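Local coordinates for hypothetical protein PP5205 (Pseudomonas putida, PDB 2G2X) that is of unknown function but belongs to the EVE domain family, related to the ASCH and PUA domains, and so may bind a modified nucleic acid base, at residues W4-E9 with S95-A100. Numbering follows the deposited sequence.
Sequences WLMKSE and SAVDVA
Met6, present as selenomethionine, reaches Val99 and Val97 with its terminal methyl. The contact is small and wholly apolar: CE of Met6 lies 3.9 Å from CG1 of Val99 and, more loosely, 4.5 Å from CG2 of Val97. These two valine methyls are themselves 4.4 Å apart (Val97 CG2 to Val99 CG1), with CE of Met6 nearer CG1 of Val99.

The backbones are far apart, with 11.0 Å between the CA atoms of Met6 and Val99, and the long Met6 side chain bridges them. With chi2 near extended (-161°), the chain carries the selenium out from the strand, and the bend at chi3 (-73°) turns CE toward Val99; SE itself is 4.8 Å from CG2 of Val97. In Val99, CG1 sits anti to the carbonyl carbon (chi1 -54°), which presents this branch to Met6 while CG2 stays 5.7 Å from CE of Met6.

Strands 46-51 and 58-71 separate 3-8 from 95-110 in the sheet order, yet Met6 and the valines face one another and that CA separation is shorter than three strand spacings in a flat sheet. This indicates a strongly curved sheet, consistent with the barrel-like core of PUA-related folds. Phe47 of strand 46-51 touches both Met6 and Val99, and Ile65 of strand 58-71 packs on Val99. Trp26 of strand 23-26, the neighbour of 95-110, touches Met6 and Val97.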
ATOM      1  N   TRP A   4       7.481  -2.312   3.284  1.00  9.02           N
ATOM      2  CA  TRP A   4       6.485  -2.756   2.329  1.00  7.03           C
ATOM      3  C   TRP A   4       6.192  -1.694   1.288  1.00  7.49           C
ATOM      4  O   TRP A   4       6.785  -0.616   1.272  1.00  7.00           O
ATOM      5  CB  TRP A   4       5.173  -3.083   3.040  1.00  9.21           C
ATOM      6  CG  TRP A   4       5.338  -3.820   4.320  1.00  9.75           C
ATOM      7  CD1 TRP A   4       5.650  -3.290   5.534  1.00  9.27           C
ATOM      8  CD2 TRP A   4       5.213  -5.232   4.514  1.00  9.64           C
ATOM      9  NE1 TRP A   4       5.728  -4.283   6.480  1.00  9.79           N
ATOM     10  CE2 TRP A   4       5.465  -5.488   5.882  1.00 10.01           C
ATOM     11  CE3 TRP A   4       4.911  -6.309   3.667  1.00  6.31           C
ATOM     12  CZ2 TRP A   4       5.423  -6.782   6.428  1.00  6.71           C
ATOM     13  CZ3 TRP A   4       4.868  -7.595   4.207  1.00  6.97           C
ATOM     14  CH2 TRP A   4       5.125  -7.818   5.578  1.00  4.77           C
ATOM     15  N   LEU A   5       5.253  -2.018   0.416  1.00  7.81           N
ATOM     16  CA  LEU A   5       4.815  -1.106  -0.616  1.00  7.37           C
ATOM     17  C   LEU A   5       3.344  -1.419  -0.801  1.00  7.38           C
ATOM     18  O   LEU A   5       2.961  -2.586  -0.863  1.00  5.37           O
ATOM     19  CB  LEU A   5       5.582  -1.338  -1.921  1.00  4.16           C
ATOM     20  CG  LEU A   5       5.164  -0.405  -3.068  1.00  5.52           C
ATOM     21  CD1 LEU A   5       6.290  -0.270  -4.090  1.00  2.34           C
ATOM     22  CD2 LEU A   5       3.889  -0.937  -3.719  1.00  4.84           C
HETATM   23  N   MSE A   6       2.520  -0.377  -0.861  1.00  8.31           N
HETATM   24  CA  MSE A   6       1.089  -0.562  -1.058  1.00  9.66           C
HETATM   25  C   MSE A   6       0.597   0.433  -2.082  1.00  8.85           C
HETATM   26  O   MSE A   6       0.948   1.611  -2.030  1.00  9.52           O
HETATM   27  CB  MSE A   6       0.318  -0.368   0.252  1.00  9.01           C
HETATM   28  CG  MSE A   6       0.730  -1.332   1.350  1.00 10.86           C
HETATM   29 SE   MSE A   6      -0.593  -1.500   2.759  1.00 12.74          SE
HETATM   30  CE  MSE A   6      -0.362   0.218   3.643  1.00  6.90           C
ATOM     31  N   LYS A   7      -0.219  -0.050  -3.009  1.00 10.01           N
ATOM     32  CA  LYS A   7      -0.772   0.781  -4.060  1.00 10.55           C
ATOM     33  C   LYS A   7      -2.071   1.438  -3.613  1.00 11.60           C
ATOM     34  O   LYS A   7      -2.843   0.868  -2.841  1.00 11.36           O
ATOM     35  CB  LYS A   7      -1.069  -0.058  -5.300  1.00 11.88           C
ATOM     36  CG  LYS A   7       0.083  -0.886  -5.822  1.00 14.70           C
ATOM     37  CD  LYS A   7      -0.318  -1.536  -7.142  1.00 18.25           C
ATOM     38  CE  LYS A   7       0.820  -2.340  -7.743  1.00 21.46           C
ATOM     39  NZ  LYS A   7       0.470  -2.867  -9.094  1.00 24.39           N
ATOM     40  N   SER A   8      -2.307   2.636  -4.127  1.00 12.03           N
ATOM     41  CA  SER A   8      -3.518   3.389  -3.840  1.00 12.78           C
ATOM     42  C   SER A   8      -3.757   4.348  -4.997  1.00 13.19           C
ATOM     43  O   SER A   8      -2.823   4.998  -5.460  1.00 11.21           O
ATOM     44  CB  SER A   8      -3.371   4.187  -2.548  1.00 10.84           C
ATOM     45  OG  SER A   8      -4.491   5.041  -2.370  1.00 12.11           O
ATOM     46  N   GLU A   9      -4.998   4.424  -5.470  1.00 16.10           N
ATOM     47  CA  GLU A   9      -5.335   5.331  -6.565  1.00 19.40           C
ATOM     48  C   GLU A   9      -5.387   6.740  -5.986  1.00 19.44           C
ATOM     49  O   GLU A   9      -6.134   7.001  -5.051  1.00 19.90           O
ATOM     50  CB  GLU A   9      -6.697   4.972  -7.164  1.00 22.65           C
ATOM     51  CG  GLU A   9      -6.978   5.621  -8.513  1.00 27.01           C
ATOM     52  CD  GLU A   9      -8.361   5.285  -9.043  1.00 30.39           C
ATOM     53  OE1 GLU A   9      -8.782   4.118  -8.896  1.00 32.62           O
ATOM     54  OE2 GLU A   9      -9.020   6.182  -9.614  1.00 32.72           O
ATOM     55  N   SER A  95      -8.999  -8.008   6.241  1.00  7.56           N
ATOM     56  CA  SER A  95      -8.277  -7.217   7.226  1.00  7.67           C
ATOM     57  C   SER A  95      -7.888  -5.847   6.704  1.00  7.59           C
ATOM     58  O   SER A  95      -7.759  -5.627   5.500  1.00  7.63           O
ATOM     59  CB  SER A  95      -7.005  -7.954   7.659  1.00  6.87           C
ATOM     60  OG  SER A  95      -7.306  -9.159   8.341  1.00  8.79           O
ATOM     61  N   ALA A  96      -7.699  -4.923   7.634  1.00  8.55           N
ATOM     62  CA  ALA A  96      -7.293  -3.572   7.303  1.00  8.17           C
ATOM     63  C   ALA A  96      -6.194  -3.202   8.281  1.00  7.21           C
ATOM     64  O   ALA A  96      -5.950  -3.923   9.246  1.00  8.44           O
ATOM     65  CB  ALA A  96      -8.472  -2.617   7.454  1.00  8.54           C
ATOM     66  N   VAL A  97      -5.513  -2.097   8.013  1.00  7.07           N
ATOM     67  CA  VAL A  97      -4.479  -1.599   8.908  1.00  6.01           C
ATOM     68  C   VAL A  97      -4.643  -0.095   8.842  1.00  7.43           C
ATOM     69  O   VAL A  97      -5.241   0.410   7.895  1.00  7.90           O
ATOM     70  CB  VAL A  97      -3.045  -1.983   8.443  1.00  8.24           C
ATOM     71  CG1 VAL A  97      -2.863  -3.496   8.505  1.00  4.99           C
ATOM     72  CG2 VAL A  97      -2.781  -1.457   7.040  1.00  6.90           C
ATOM     73  N   ASP A  98      -4.147   0.619   9.847  1.00  6.53           N
ATOM     74  CA  ASP A  98      -4.245   2.071   9.837  1.00  5.64           C
ATOM     75  C   ASP A  98      -2.867   2.635   9.544  1.00  6.64           C
ATOM     76  O   ASP A  98      -1.856   2.103  10.008  1.00  6.71           O
ATOM     77  CB  ASP A  98      -4.766   2.597  11.178  1.00  7.26           C
ATOM     78  CG  ASP A  98      -6.234   2.272  11.403  1.00  7.03           C
ATOM     79  OD1 ASP A  98      -6.944   1.990  10.412  1.00  6.52           O
ATOM     80  OD2 ASP A  98      -6.679   2.309  12.568  1.00  8.12           O
ATOM     81  N   VAL A  99      -2.822   3.723   8.783  1.00  6.87           N
ATOM     82  CA  VAL A  99      -1.550   4.317   8.407  1.00  7.50           C
ATOM     83  C   VAL A  99      -1.450   5.800   8.716  1.00  9.81           C
ATOM     84  O   VAL A  99      -2.448   6.466   8.995  1.00 11.92           O
ATOM     85  CB  VAL A  99      -1.296   4.136   6.894  1.00  8.71           C
ATOM     86  CG1 VAL A  99      -1.417   2.664   6.517  1.00  4.68           C
ATOM     87  CG2 VAL A  99      -2.288   4.983   6.092  1.00  5.71           C
ATOM     88  N   ALA A 100      -0.225   6.310   8.660  1.00  8.55           N
ATOM     89  CA  ALA A 100       0.031   7.717   8.902  1.00  8.26           C
ATOM     90  C   ALA A 100       1.129   8.154   7.947  1.00  9.45           C
ATOM     91  O   ALA A 100       1.969   7.350   7.525  1.00  8.05           O
ATOM     92  CB  ALA A 100       0.450   7.944  10.349  1.00  9.38           C
TER